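Local coordinates for aminotransferase class-III (Sphaerobacter thermophilus DSM 20745, PDB 6K8H), which belongs to the class-III aminotransferases, a family with the fold of PLP-dependent aminotransferases, and is also called an omega-transaminase, at residues Asp93-Ala98 with Asn321-Val326; Thr165-Lys170 with Ala384-Ser389; Pro198-Asp203 with Gly229-Glu234. All blocks are in the same frame, centred on the assembly; numbering follows the deposited sequence.

Contact 1: residues Asp93-Ala98 with Asn321-Val326; sequences DGVAFA and NPVTMV
Val95, Ala96 and Phe97 meet Asn321, Pro322 and Val323 in a buried, largely apolar contact, where the loop between helices 81-91 and 102-114 runs past the first turn of helix 322-334. No hydrogen bond passes between the segments; carbon atoms and one carbonyl oxygen do the work. Pro322 is central, its CB directed at the loop. Its CD lies 3.3 Å from Val95 O, while its CG reaches Phe97 CD2 at 3.7 Å, coming to the rim of the ring close to its plane. Val95 and Val323 stand alongside each other and point the same way, the CG2 branch of Val323 touching Val95 CB at 3.6 Å. That branch faces the loop because it sits anti to the carbonyl carbon, leaving CG1 anti to the backbone N (chi1 173°).

The helix start that offers these groups is a classic Asn N-cap. Asn321 OD1 accepts from Thr324 N at 2.9 Å in a nearly straight bond (176° at the hydrogen), although the donor stands above the carbonyl plane. The amide is gripped at its other end too, for Asn321 ND2 donates to Thr324 OG1 at 3.0 Å and also bonds to Phe318 O. These bonds fix the amide's rotation, while Asn321 CB, close to the backbone, lies 3.6 Å from Val95 O. Gly94, the first residue after helix 81-91 to leave helical angles, does so with a positive phi. Gln90 and His103 of the flanking helices also touch Pro322, and the second subunit adds to the burial: the Phe97 ring meets His78 of that subunit with planes about 20° apart, and Val95 packs on its Gly287.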
ATOM      1  N   ASP B  93     -11.646  -1.200  20.757  1.00 13.40           N
ATOM      2  CA  ASP B  93     -10.587  -2.152  21.087  1.00 14.43           C
ATOM      3  C   ASP B  93      -9.204  -1.715  20.619  1.00 13.34           C
ATOM      4  O   ASP B  93      -8.209  -2.280  21.074  1.00 13.44           O
ATOM      5  CB  ASP B  93     -10.890  -3.528  20.475  1.00 13.58           C
ATOM      6  CG  ASP B  93     -11.952  -4.298  21.244  1.00 24.75           C
ATOM      7  OD1 ASP B  93     -12.354  -3.840  22.337  1.00 26.45           O
ATOM      8  OD2 ASP B  93     -12.384  -5.369  20.753  1.00 28.85           O
ATOM      9  N   GLY B  94      -9.121  -0.767  19.702  1.00 14.99           N
ATOM     10  CA  GLY B  94      -7.886  -0.343  19.074  1.00 14.12           C
ATOM     11  C   GLY B  94      -7.872  -0.738  17.605  1.00 12.94           C
ATOM     12  O   GLY B  94      -8.522  -1.706  17.190  1.00 11.10           O
ATOM     13  N   VAL B  95      -7.121   0.021  16.806  1.00  8.01           N
ATOM     14  CA  VAL B  95      -7.204  -0.090  15.352  1.00  9.39           C
ATOM     15  C   VAL B  95      -6.000  -0.778  14.721  1.00 10.30           C
ATOM     16  O   VAL B  95      -6.085  -1.167  13.543  1.00 10.21           O
ATOM     17  CB  VAL B  95      -7.432   1.290  14.698  1.00 10.64           C
ATOM     18  CG1 VAL B  95      -8.618   1.959  15.335  1.00 10.55           C
ATOM     19  CG2 VAL B  95      -6.208   2.172  14.845  1.00  7.81           C
ATOM     20  N   ALA B  96      -4.904  -0.967  15.457  1.00  7.11           N
ATOM     21  CA  ALA B  96      -3.715  -1.618  14.919  1.00  9.13           C
ATOM     22  C   ALA B  96      -2.823  -2.079  16.071  1.00 11.16           C
ATOM     23  O   ALA B  96      -2.723  -1.409  17.099  1.00  9.55           O
ATOM     24  CB  ALA B  96      -2.942  -0.687  13.983  1.00  9.08           C
ATOM     25  N   PHE B  97      -2.161  -3.219  15.877  1.00 10.33           N
ATOM     26  CA  PHE B  97      -1.355  -3.852  16.915  1.00  8.49           C
ATOM     27  C   PHE B  97      -0.112  -4.457  16.291  1.00 12.23           C
ATOM     28  O   PHE B  97      -0.143  -4.912  15.145  1.00 10.59           O
ATOM     29  CB  PHE B  97      -2.121  -4.978  17.645  1.00  9.43           C
ATOM     30  CG  PHE B  97      -3.411  -4.527  18.253  1.00 14.80           C
ATOM     31  CD1 PHE B  97      -3.439  -4.005  19.536  1.00 15.15           C
ATOM     32  CD2 PHE B  97      -4.591  -4.597  17.535  1.00 12.02           C
ATOM     33  CE1 PHE B  97      -4.625  -3.573  20.100  1.00 14.60           C
ATOM     34  CE2 PHE B  97      -5.778  -4.165  18.096  1.00 14.31           C
ATOM     35  CZ  PHE B  97      -5.787  -3.647  19.383  1.00 10.48           C
ATOM     36  N   ALA B  98       0.980  -4.483  17.061  1.00  8.86           N
ATOM     37  CA  ALA B  98       2.191  -5.198  16.665  1.00  9.28           C
ATOM     38  C   ALA B  98       2.168  -6.665  17.090  1.00 12.15           C
ATOM     39  O   ALA B  98       3.228  -7.261  17.353  1.00 11.68           O
ATOM     40  CB  ALA B  98       3.435  -4.504  17.223  1.00 10.53           C
ATOM     41  N   ASN B 321      -4.580  -5.053   9.702  1.00  6.55           N
ATOM     42  CA  ASN B 321      -5.051  -4.262  10.825  1.00  8.44           C
ATOM     43  C   ASN B 321      -6.516  -4.607  11.099  1.00  8.29           C
ATOM     44  O   ASN B 321      -7.262  -4.962  10.181  1.00  9.80           O
ATOM     45  CB  ASN B 321      -4.878  -2.772  10.553  1.00  9.08           C
ATOM     46  CG  ASN B 321      -5.880  -2.245   9.548  1.00  8.27           C
ATOM     47  OD1 ASN B 321      -7.003  -1.890   9.908  1.00  9.98           O
ATOM     48  ND2 ASN B 321      -5.484  -2.196   8.278  1.00  6.94           N
ATOM     49  N   PRO B 322      -6.935  -4.587  12.363  1.00  9.78           N
ATOM     50  CA  PRO B 322      -8.282  -5.092  12.685  1.00 11.82           C
ATOM     51  C   PRO B 322      -9.413  -4.276  12.080  1.00  7.48           C
ATOM     52  O   PRO B 322     -10.488  -4.828  11.832  1.00  9.00           O
ATOM     53  CB  PRO B 322      -8.312  -5.046  14.219  1.00 11.35           C
ATOM     54  CG  PRO B 322      -6.863  -5.177  14.615  1.00 12.50           C
ATOM     55  CD  PRO B 322      -6.100  -4.417  13.560  1.00 10.75           C
ATOM     56  N   VAL B 323      -9.234  -2.986  11.825  1.00 10.06           N
ATOM     57  CA  VAL B 323     -10.327  -2.247  11.210  1.00  8.96           C
ATOM     58  C   VAL B 323     -10.613  -2.792   9.815  1.00  9.33           C
ATOM     59  O   VAL B 323     -11.755  -3.134   9.491  1.00  7.58           O
ATOM     60  CB  VAL B 323     -10.034  -0.740  11.193  1.00  9.29           C
ATOM     61  CG1 VAL B 323     -11.113  -0.030  10.402  1.00 10.41           C
ATOM     62  CG2 VAL B 323      -9.991  -0.226  12.623  1.00 12.33           C
ATOM     63  N   THR B 324      -9.584  -2.872   8.967  1.00  9.13           N
ATOM     64  CA  THR B 324      -9.770  -3.433   7.631  1.00  7.47           C
ATOM     65  C   THR B 324     -10.282  -4.867   7.691  1.00  8.64           C
ATOM     66  O   THR B 324     -11.146  -5.255   6.899  1.00  9.59           O
ATOM     67  CB  THR B 324      -8.462  -3.379   6.848  1.00  9.73           C
ATOM     68  OG1 THR B 324      -8.027  -2.022   6.730  1.00  8.57           O
ATOM     69  CG2 THR B 324      -8.630  -4.001   5.434  1.00  8.54           C
ATOM     70  N   MET B 325      -9.786  -5.664   8.645  1.00  5.24           N
ATOM     71  CA  MET B 325     -10.204  -7.065   8.713  1.00  6.88           C
ATOM     72  C   MET B 325     -11.675  -7.186   9.084  1.00  9.65           C
ATOM     73  O   MET B 325     -12.404  -7.989   8.495  1.00  7.20           O
ATOM     74  CB  MET B 325      -9.333  -7.829   9.712  1.00  7.69           C
ATOM     75  CG  MET B 325      -7.865  -7.911   9.305  1.00  5.32           C
ATOM     76  SD  MET B 325      -7.537  -8.849   7.790  1.00 12.44           S
ATOM     77  CE  MET B 325      -7.573  -7.548   6.542  1.00  6.14           C
ATOM     78  N   VAL B 326     -12.130  -6.381  10.050  1.00  9.58           N
ATOM     79  CA  VAL B 326     -13.519  -6.416  10.488  1.00 10.04           C
ATOM     80  C   VAL B 326     -14.448  -5.861   9.406  1.00 12.55           C
ATOM     81  O   VAL B 326     -15.504  -6.440   9.116  1.00  9.28           O
ATOM     82  CB  VAL B 326     -13.637  -5.665  11.824  1.00 13.23           C
ATOM     83  CG1 VAL B 326     -15.050  -5.277  12.098  1.00 19.36           C
ATOM     84  CG2 VAL B 326     -13.074  -6.547  12.967  1.00 13.26           C
TER

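Contact 2: residues Thr165-Lys170 with Ala384-Ser389; sequences TQSSGK and ADYRNS
Arg387 reaches from a short 3-10 segment, 386-389, to Ser167 and Gly169 in the loop after helix 159-162, and it finds there an ST turn: Ser167 OG accepts from Gly169 N at 3.2 Å. The same oxygen takes a bond from Arg387 NH1 at 2.9 Å. This second bond is bent, 138° at the hydrogen, with the serine oxygen tilted from the guanidinium plane. Ser167 OG is also bonded to Asp151 OD2, as is Tyr386 OH, so one carboxylate oxygen outside the two segments ties both sides together and probably helps to hold the arginine's charge, with which it forms only a long, weak ion pair.

The arginine chain runs extended from CG to NE, and the turn at its end (chi4 -93°) lays the guanidinium against the backbone joining Gly169 and Lys170. Gly169 C lies 3.0 Å from Arg387 NH1. Gly169 O and Lys170 N lie over one face of the guanidinium, the oxygen too badly angled for a hydrogen bond. Tyr386 OH lies over the opposite face, offset toward the rim, so the flat group is flanked by a peptide link and a phenol oxygen at the protein surface. A water at the guanidinium edge, in its plane, extends the grip: it accepts from Arg387 NH2 at 2.8 Å and donates to Lys170 O at 2.9 Å.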
ATOM      1  N   THR B 165       1.099  -0.630 -19.532  1.00  9.65           N
ATOM      2  CA  THR B 165      -0.281  -0.380 -19.108  1.00 10.77           C
ATOM      3  C   THR B 165      -1.057   0.333 -20.215  1.00  8.97           C
ATOM      4  O   THR B 165      -2.231   0.037 -20.459  1.00  8.69           O
ATOM      5  CB  THR B 165      -0.319   0.452 -17.826  1.00 10.56           C
ATOM      6  OG1 THR B 165       0.240  -0.293 -16.742  1.00  8.26           O
ATOM      7  CG2 THR B 165      -1.762   0.823 -17.486  1.00 10.88           C
ATOM      8  N   GLN B 166      -0.406   1.260 -20.899  1.00  9.83           N
ATOM      9  CA  GLN B 166      -0.906   1.817 -22.146  1.00 14.26           C
ATOM     10  C   GLN B 166      -0.091   1.206 -23.279  1.00 14.52           C
ATOM     11  O   GLN B 166       1.129   1.396 -23.343  1.00 17.46           O
ATOM     12  CB  GLN B 166      -0.810   3.346 -22.145  1.00 18.18           C
ATOM     13  CG  GLN B 166      -0.781   3.943 -23.529  1.00 26.31           C
ATOM     14  CD  GLN B 166      -1.310   5.352 -23.568  1.00 39.19           C
ATOM     15  OE1 GLN B 166      -1.849   5.853 -22.577  1.00 49.41           O
ATOM     16  NE2 GLN B 166      -1.160   6.007 -24.719  1.00 34.89           N
ATOM     17  N   SER B 167      -0.756   0.446 -24.142  1.00  9.96           N
ATOM     18  CA  SER B 167      -0.088  -0.153 -25.290  1.00 13.19           C
ATOM     19  C   SER B 167       0.541   0.933 -26.168  1.00 13.31           C
ATOM     20  O   SER B 167       0.008   2.039 -26.305  1.00 13.61           O
ATOM     21  CB  SER B 167      -1.075  -0.994 -26.103  1.00 15.43           C
ATOM     22  OG  SER B 167      -0.410  -1.662 -27.158  1.00 13.17           O
ATOM     23  N   SER B 168       1.707   0.609 -26.746  1.00 11.98           N
ATOM     24  CA  SER B 168       2.252   1.422 -27.832  1.00 17.13           C
ATOM     25  C   SER B 168       1.267   1.605 -28.977  1.00 19.15           C
ATOM     26  O   SER B 168       1.334   2.610 -29.693  1.00 20.42           O
ATOM     27  CB  SER B 168       3.567   0.818 -28.329  1.00 17.61           C
ATOM     28  OG  SER B 168       3.335  -0.251 -29.228  1.00 15.63           O
ATOM     29  N   GLY B 169       0.356   0.656 -29.180  1.00 19.27           N
ATOM     30  CA  GLY B 169      -0.587   0.706 -30.293  1.00 19.56           C
ATOM     31  C   GLY B 169      -0.258  -0.226 -31.440  1.00 21.29           C
ATOM     32  O   GLY B 169      -1.170  -0.651 -32.145  1.00 26.87           O
ATOM     33  N   LYS B 170       1.026  -0.441 -31.721  1.00 18.03           N
ATOM     34  CA  LYS B 170       1.468  -1.240 -32.853  1.00 19.83           C
ATOM     35  C   LYS B 170       2.500  -2.246 -32.361  1.00 16.38           C
ATOM     36  O   LYS B 170       3.243  -1.964 -31.416  1.00 20.32           O
ATOM     37  CB  LYS B 170       2.053  -0.357 -33.967  1.00 20.16           C
ATOM     38  CG  LYS B 170       3.205   0.512 -33.524  1.00 24.71           C
ATOM     39  CD  LYS B 170       3.848   1.256 -34.688  1.00 35.79           C
ATOM     40  CE  LYS B 170       5.008   2.117 -34.186  1.00 41.44           C
ATOM     41  NZ  LYS B 170       5.636   2.958 -35.250  1.00 49.58           N
ATOM     42  N   ALA B 384     -12.877  -8.977 -28.786  1.00 10.28           N
ATOM     43  CA  ALA B 384     -12.042 -10.168 -28.738  1.00 13.12           C
ATOM     44  C   ALA B 384     -10.683  -9.933 -29.381  1.00 13.61           C
ATOM     45  O   ALA B 384      -9.726 -10.654 -29.069  1.00 13.76           O
ATOM     46  CB  ALA B 384     -12.765 -11.335 -29.423  1.00 15.90           C
ATOM     47  N   ASP B 385     -10.581  -8.955 -30.277  1.00 12.34           N
ATOM     48  CA  ASP B 385      -9.304  -8.456 -30.776  1.00 15.89           C
ATOM     49  C   ASP B 385      -8.976  -7.206 -29.964  1.00 11.48           C
ATOM     50  O   ASP B 385      -9.561  -6.143 -30.194  1.00 10.80           O
ATOM     51  CB  ASP B 385      -9.384  -8.151 -32.277  1.00 14.32           C
ATOM     52  CG  ASP B 385      -9.769  -9.378 -33.114  1.00 26.52           C
ATOM     53  OD1 ASP B 385      -9.426 -10.513 -32.718  1.00 24.83           O
ATOM     54  OD2 ASP B 385     -10.415  -9.216 -34.180  1.00 29.43           O
ATOM     55  N   TYR B 386      -8.028  -7.330 -29.023  1.00 11.95           N
ATOM     56  CA  TYR B 386      -7.913  -6.341 -27.953  1.00 12.92           C
ATOM     57  C   TYR B 386      -7.562  -4.957 -28.478  1.00  8.64           C
ATOM     58  O   TYR B 386      -7.929  -3.947 -27.864  1.00 10.98           O
ATOM     59  CB  TYR B 386      -6.882  -6.812 -26.911  1.00  8.59           C
ATOM     60  CG  TYR B 386      -5.423  -6.566 -27.238  1.00  8.59           C
ATOM     61  CD1 TYR B 386      -4.804  -5.357 -26.918  1.00 10.56           C
ATOM     62  CD2 TYR B 386      -4.643  -7.563 -27.817  1.00  9.94           C
ATOM     63  CE1 TYR B 386      -3.459  -5.139 -27.200  1.00  9.44           C
ATOM     64  CE2 TYR B 386      -3.293  -7.352 -28.099  1.00  8.81           C
ATOM     65  CZ  TYR B 386      -2.710  -6.141 -27.787  1.00  9.36           C
ATOM     66  OH  TYR B 386      -1.366  -5.933 -28.059  1.00 11.93           O
ATOM     67  N   ARG B 387      -6.884  -4.882 -29.618  1.00 10.63           N
ATOM     68  CA  ARG B 387      -6.505  -3.577 -30.135  1.00 11.44           C
ATOM     69  C   ARG B 387      -7.710  -2.769 -30.578  1.00 11.02           C
ATOM     70  O   ARG B 387      -7.588  -1.553 -30.753  1.00 11.39           O
ATOM     71  CB  ARG B 387      -5.489  -3.728 -31.263  1.00 13.74           C
ATOM     72  CG  ARG B 387      -4.126  -4.211 -30.754  1.00 17.11           C
ATOM     73  CD  ARG B 387      -3.010  -3.684 -31.618  1.00 20.18           C
ATOM     74  NE  ARG B 387      -1.714  -4.270 -31.305  1.00 19.75           N
ATOM     75  CZ  ARG B 387      -0.839  -3.741 -30.449  1.00 17.67           C
ATOM     76  NH1 ARG B 387      -1.134  -2.616 -29.812  1.00 17.99           N
ATOM     77  NH2 ARG B 387       0.331  -4.331 -30.235  1.00 13.15           N
ATOM     78  N   ASN B 388      -8.867  -3.418 -30.749  1.00 11.10           N
ATOM     79  CA  ASN B 388     -10.094  -2.711 -31.052  1.00 12.61           C
ATOM     80  C   ASN B 388     -10.618  -1.908 -29.873  1.00 13.54           C
ATOM     81  O   ASN B 388     -11.491  -1.054 -30.077  1.00 11.07           O
ATOM     82  CB  ASN B 388     -11.161  -3.702 -31.516  1.00  9.43           C
ATOM     83  CG  ASN B 388     -10.867  -4.247 -32.888  1.00 11.65           C
ATOM     84  OD1 ASN B 388     -10.165  -3.606 -33.671  1.00 10.74           O
ATOM     85  ND2 ASN B 388     -11.392  -5.438 -33.191  1.00 11.22           N
ATOM     86  N   SER B 389     -10.119  -2.150 -28.649  1.00 10.25           N
ATOM     87  CA  SER B 389     -10.637  -1.380 -27.523  1.00 10.83           C
ATOM     88  C   SER B 389     -10.127   0.060 -27.521  1.00 12.66           C
ATOM     89  O   SER B 389     -10.682   0.890 -26.800  1.00 13.94           O
ATOM     90  CB  SER B 389     -10.315  -2.062 -26.184  1.00 11.18           C
ATOM     91  OG  SER B 389      -8.926  -2.234 -25.977  1.00 15.94           O
TER
HETATM   92  O   HOH W   1       2.382  -2.970 -28.860  1.00 15.26           O

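Contact 3: residues Pro198-Asp203 with Gly229-Glu234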
ATOM      1  N   PRO B 198      -0.150 -10.849 -25.890  1.00  9.15           N
ATOM      2  CA  PRO B 198      -1.421 -10.336 -26.435  1.00  7.76           C
ATOM      3  C   PRO B 198      -2.658 -10.978 -25.811  1.00 10.77           C
ATOM      4  O   PRO B 198      -2.862 -12.196 -25.941  1.00  9.52           O
ATOM      5  CB  PRO B 198      -1.317 -10.673 -27.929  1.00 13.12           C
ATOM      6  CG  PRO B 198      -0.422 -11.899 -27.982  1.00 11.63           C
ATOM      7  CD  PRO B 198       0.496 -11.837 -26.772  1.00 10.27           C
ATOM      8  N   PHE B 199      -3.501 -10.175 -25.146  1.00  6.43           N
ATOM      9  CA  PHE B 199      -4.672 -10.729 -24.467  1.00 10.34           C
ATOM     10  C   PHE B 199      -5.615 -11.371 -25.486  1.00 11.66           C
ATOM     11  O   PHE B 199      -5.846 -10.828 -26.569  1.00 10.40           O
ATOM     12  CB  PHE B 199      -5.387  -9.631 -23.665  1.00  7.57           C
ATOM     13  CG  PHE B 199      -6.411 -10.143 -22.671  1.00 10.20           C
ATOM     14  CD1 PHE B 199      -6.020 -10.626 -21.426  1.00 10.57           C
ATOM     15  CD2 PHE B 199      -7.763 -10.137 -22.982  1.00  8.20           C
ATOM     16  CE1 PHE B 199      -6.955 -11.078 -20.497  1.00  7.95           C
ATOM     17  CE2 PHE B 199      -8.699 -10.600 -22.059  1.00 10.57           C
ATOM     18  CZ  PHE B 199      -8.289 -11.074 -20.816  1.00  9.49           C
ATOM     19  N   ASN B 200      -6.115 -12.568 -25.156  1.00 11.64           N
ATOM     20  CA  ASN B 200      -7.083 -13.297 -25.996  1.00 13.72           C
ATOM     21  C   ASN B 200      -6.519 -13.666 -27.370  1.00 16.18           C
ATOM     22  O   ASN B 200      -7.263 -13.824 -28.344  1.00 15.49           O
ATOM     23  CB  ASN B 200      -8.392 -12.514 -26.168  1.00  9.64           C
ATOM     24  CG  ASN B 200      -9.463 -12.962 -25.201  1.00 12.96           C
ATOM     25  OD1 ASN B 200      -9.503 -14.125 -24.800  1.00 11.85           O
ATOM     26  ND2 ASN B 200     -10.340 -12.039 -24.813  1.00 10.65           N
ATOM     27  N   ASP B 201      -5.201 -13.802 -27.471  1.00 13.97           N
ATOM     28  CA  ASP B 201      -4.539 -14.260 -28.688  1.00 15.72           C
ATOM     29  C   ASP B 201      -3.638 -15.406 -28.229  1.00 15.54           C
ATOM     30  O   ASP B 201      -2.487 -15.194 -27.829  1.00 11.97           O
ATOM     31  CB  ASP B 201      -3.788 -13.092 -29.349  1.00 15.83           C
ATOM     32  CG  ASP B 201      -2.826 -13.529 -30.446  1.00 18.61           C
ATOM     33  OD1 ASP B 201      -2.694 -14.741 -30.725  1.00 20.71           O
ATOM     34  OD2 ASP B 201      -2.189 -12.625 -31.029  1.00 21.11           O
ATOM     35  N   ILE B 202      -4.177 -16.629 -28.257  1.00 15.76           N
ATOM     36  CA  ILE B 202      -3.461 -17.729 -27.617  1.00 13.67           C
ATOM     37  C   ILE B 202      -2.217 -18.103 -28.414  1.00 12.57           C
ATOM     38  O   ILE B 202      -1.212 -18.525 -27.837  1.00 11.25           O
ATOM     39  CB  ILE B 202      -4.393 -18.939 -27.392  1.00 16.67           C
ATOM     40  CG1 ILE B 202      -3.702 -20.010 -26.527  1.00 15.00           C
ATOM     41  CG2 ILE B 202      -4.840 -19.540 -28.712  1.00 13.19           C
ATOM     42  CD1 ILE B 202      -3.123 -19.482 -25.221  1.00 12.97           C
ATOM     43  N   ASP B 203      -2.241 -17.934 -29.736  1.00 17.24           N
ATOM     44  CA  ASP B 203      -1.079 -18.297 -30.548  1.00 20.65           C
ATOM     45  C   ASP B 203       0.148 -17.463 -30.183  1.00 18.16           C
ATOM     46  O   ASP B 203       1.227 -18.008 -29.902  1.00 18.80           O
ATOM     47  CB  ASP B 203      -1.419 -18.146 -32.029  1.00 23.19           C
ATOM     48  CG  ASP B 203      -0.249 -18.477 -32.927  1.00 34.80           C
ATOM     49  OD1 ASP B 203       0.108 -19.670 -33.023  1.00 42.09           O
ATOM     50  OD2 ASP B 203       0.308 -17.534 -33.537  1.00 41.74           O
ATOM     51  N   GLY B 229     -11.803  -3.012 -22.227  1.00 10.54           N
ATOM     52  CA  GLY B 229     -13.219  -3.014 -22.536  1.00 12.15           C
ATOM     53  C   GLY B 229     -14.074  -4.006 -21.777  1.00  9.11           C
ATOM     54  O   GLY B 229     -15.226  -4.229 -22.174  1.00  8.90           O
ATOM     55  N   LEU B 230     -13.559  -4.619 -20.707  1.00 11.17           N
ATOM     56  CA  LEU B 230     -14.348  -5.569 -19.902  1.00 11.57           C
ATOM     57  C   LEU B 230     -14.873  -6.710 -20.767  1.00 10.12           C
ATOM     58  O   LEU B 230     -16.034  -7.111 -20.674  1.00 12.14           O
ATOM     59  CB  LEU B 230     -15.509  -4.874 -19.169  1.00  8.76           C
ATOM     60  CG  LEU B 230     -16.026  -5.549 -17.893  1.00 11.02           C
ATOM     61  CD1 LEU B 230     -14.939  -5.497 -16.808  1.00  6.10           C
ATOM     62  CD2 LEU B 230     -17.298  -4.914 -17.383  1.00  7.94           C
ATOM     63  N   TYR B 231     -14.008  -7.243 -21.612  1.00  7.91           N
ATOM     64  CA  TYR B 231     -14.317  -8.464 -22.335  1.00 12.21           C
ATOM     65  C   TYR B 231     -13.426  -9.568 -21.788  1.00 12.76           C
ATOM     66  O   TYR B 231     -12.194  -9.439 -21.841  1.00  9.72           O
ATOM     67  CB  TYR B 231     -14.107  -8.286 -23.838  1.00 12.15           C
ATOM     68  CG  TYR B 231     -14.426  -9.521 -24.630  1.00 12.44           C
ATOM     69  CD1 TYR B 231     -15.739  -9.875 -24.906  1.00 17.42           C
ATOM     70  CD2 TYR B 231     -13.412 -10.350 -25.083  1.00 15.50           C
ATOM     71  CE1 TYR B 231     -16.027 -11.018 -25.631  1.00 21.81           C
ATOM     72  CE2 TYR B 231     -13.686 -11.481 -25.800  1.00 13.43           C
ATOM     73  CZ  TYR B 231     -14.991 -11.816 -26.073  1.00 17.50           C
ATOM     74  OH  TYR B 231     -15.246 -12.957 -26.794  1.00 17.77           O
ATOM     75  N   PRO B 232     -13.997 -10.648 -21.257  1.00 12.72           N
ATOM     76  CA  PRO B 232     -13.205 -11.613 -20.487  1.00 10.95           C
ATOM     77  C   PRO B 232     -12.268 -12.445 -21.347  1.00 11.93           C
ATOM     78  O   PRO B 232     -12.439 -12.591 -22.562  1.00 12.96           O
ATOM     79  CB  PRO B 232     -14.266 -12.505 -19.830  1.00 14.86           C
ATOM     80  CG  PRO B 232     -15.567 -11.769 -19.973  1.00 13.26           C
ATOM     81  CD  PRO B 232     -15.442 -10.917 -21.186  1.00 13.52           C
ATOM     82  N   ALA B 233     -11.239 -12.979 -20.684  1.00 12.38           N
ATOM     83  CA  ALA B 233     -10.421 -14.026 -21.280  1.00 10.83           C
ATOM     84  C   ALA B 233     -11.320 -15.172 -21.732  1.00 14.64           C
ATOM     85  O   ALA B 233     -12.161 -15.661 -20.965  1.00  9.70           O
ATOM     86  CB  ALA B 233      -9.378 -14.520 -20.268  1.00  9.35           C
ATOM     87  N   GLU B 234     -11.165 -15.574 -23.004  1.00 12.88           N
ATOM     88  CA  GLU B 234     -12.019 -16.618 -23.548  1.00 13.14           C
ATOM     89  C   GLU B 234     -11.587 -17.987 -23.013  1.00 16.01           C
ATOM     90  O   GLU B 234     -10.406 -18.200 -22.719  1.00 13.63           O
ATOM     91  CB  GLU B 234     -11.987 -16.580 -25.080  1.00 13.94           C
ATOM     92  CG  GLU B 234     -12.694 -15.333 -25.633  1.00 19.23           C
ATOM     93  CD  GLU B 234     -12.586 -15.158 -27.150  1.00 24.17           C
ATOM     94  OE1 GLU B 234     -11.636 -15.694 -27.768  1.00 31.78           O
ATOM     95  OE2 GLU B 234     -13.458 -14.456 -27.725  1.00 21.31           O
TER
HETATM   96  O   HOH W   2      -9.230 -15.739 -27.177  1.00 20.10           O
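Asn200 and Phe199, the central residues of a type II beta turn from Pro198 to Asp201, meet Tyr231, Pro232, Ala233 and Glu234 in the loop that leads into helix 235-248. The turn lies within a beta-alpha-beta unit, linking strand 194-197 to helix 202-211, and is closed by Asp201 N bonding to Pro198 O. Asn200, in a left-handed backbone conformation at the third position, sends its amide across the contact to use both ends. Its OD1 accepts from Glu234 N at 2.8 Å, with the donor in the carbonyl plane on a lone pair, and the bond is fairly straight (166°). A water also donates to Asn200 OD1 at 2.9 Å and reaches Glu234 OE1, but with more acceptors nearby than protons its bonding cannot be fully assigned. Asn200 ND2 donates to Pro232 O at 3.1 Å; the acceptor lies in the amide plane, whereas the donor stands above the plane of the proline carbonyl. Two bonds to backbone groups two residues apart thus fix the flip of the amide.

Each segment also prepares a helix: Asp201 and Glu234 hold N-cap positions, and Asp201 OD1 accepts from Gly204 N. The Tyr231 ring crosses Asn200 at about a right angle, presenting its edge to ND2. Beside the polar pairings, Phe199 CZ packs on Ala233 CB at 3.7 Å. Tyr231 OH in turn donates to Glu234 OE2 at 2.5 Å, which receives it on its anti lone pair.

Contacts 2 and 3 are neighbours, their centres about 11 Å apart. Ala384 packs against the loop of contact 3, with its CA 3.6 Å from Tyr231 CE2, and Tyr386 CD2 lies 3.7 Å from Phe199 O. Along the chain, contact 3 is nested within the loops closed by contacts 1 and 2, whose own segments alternate. Contact 1 lies across the chain's centre, about 42 Å from contact 2 and about 39 Å from contact 3 between centres, and alone of the three touches the second subunit. A bound PLR is about 10 Å from the Asn321 side chain in contact 1, and one is about 11 Å from that of Phe199 in contact 3.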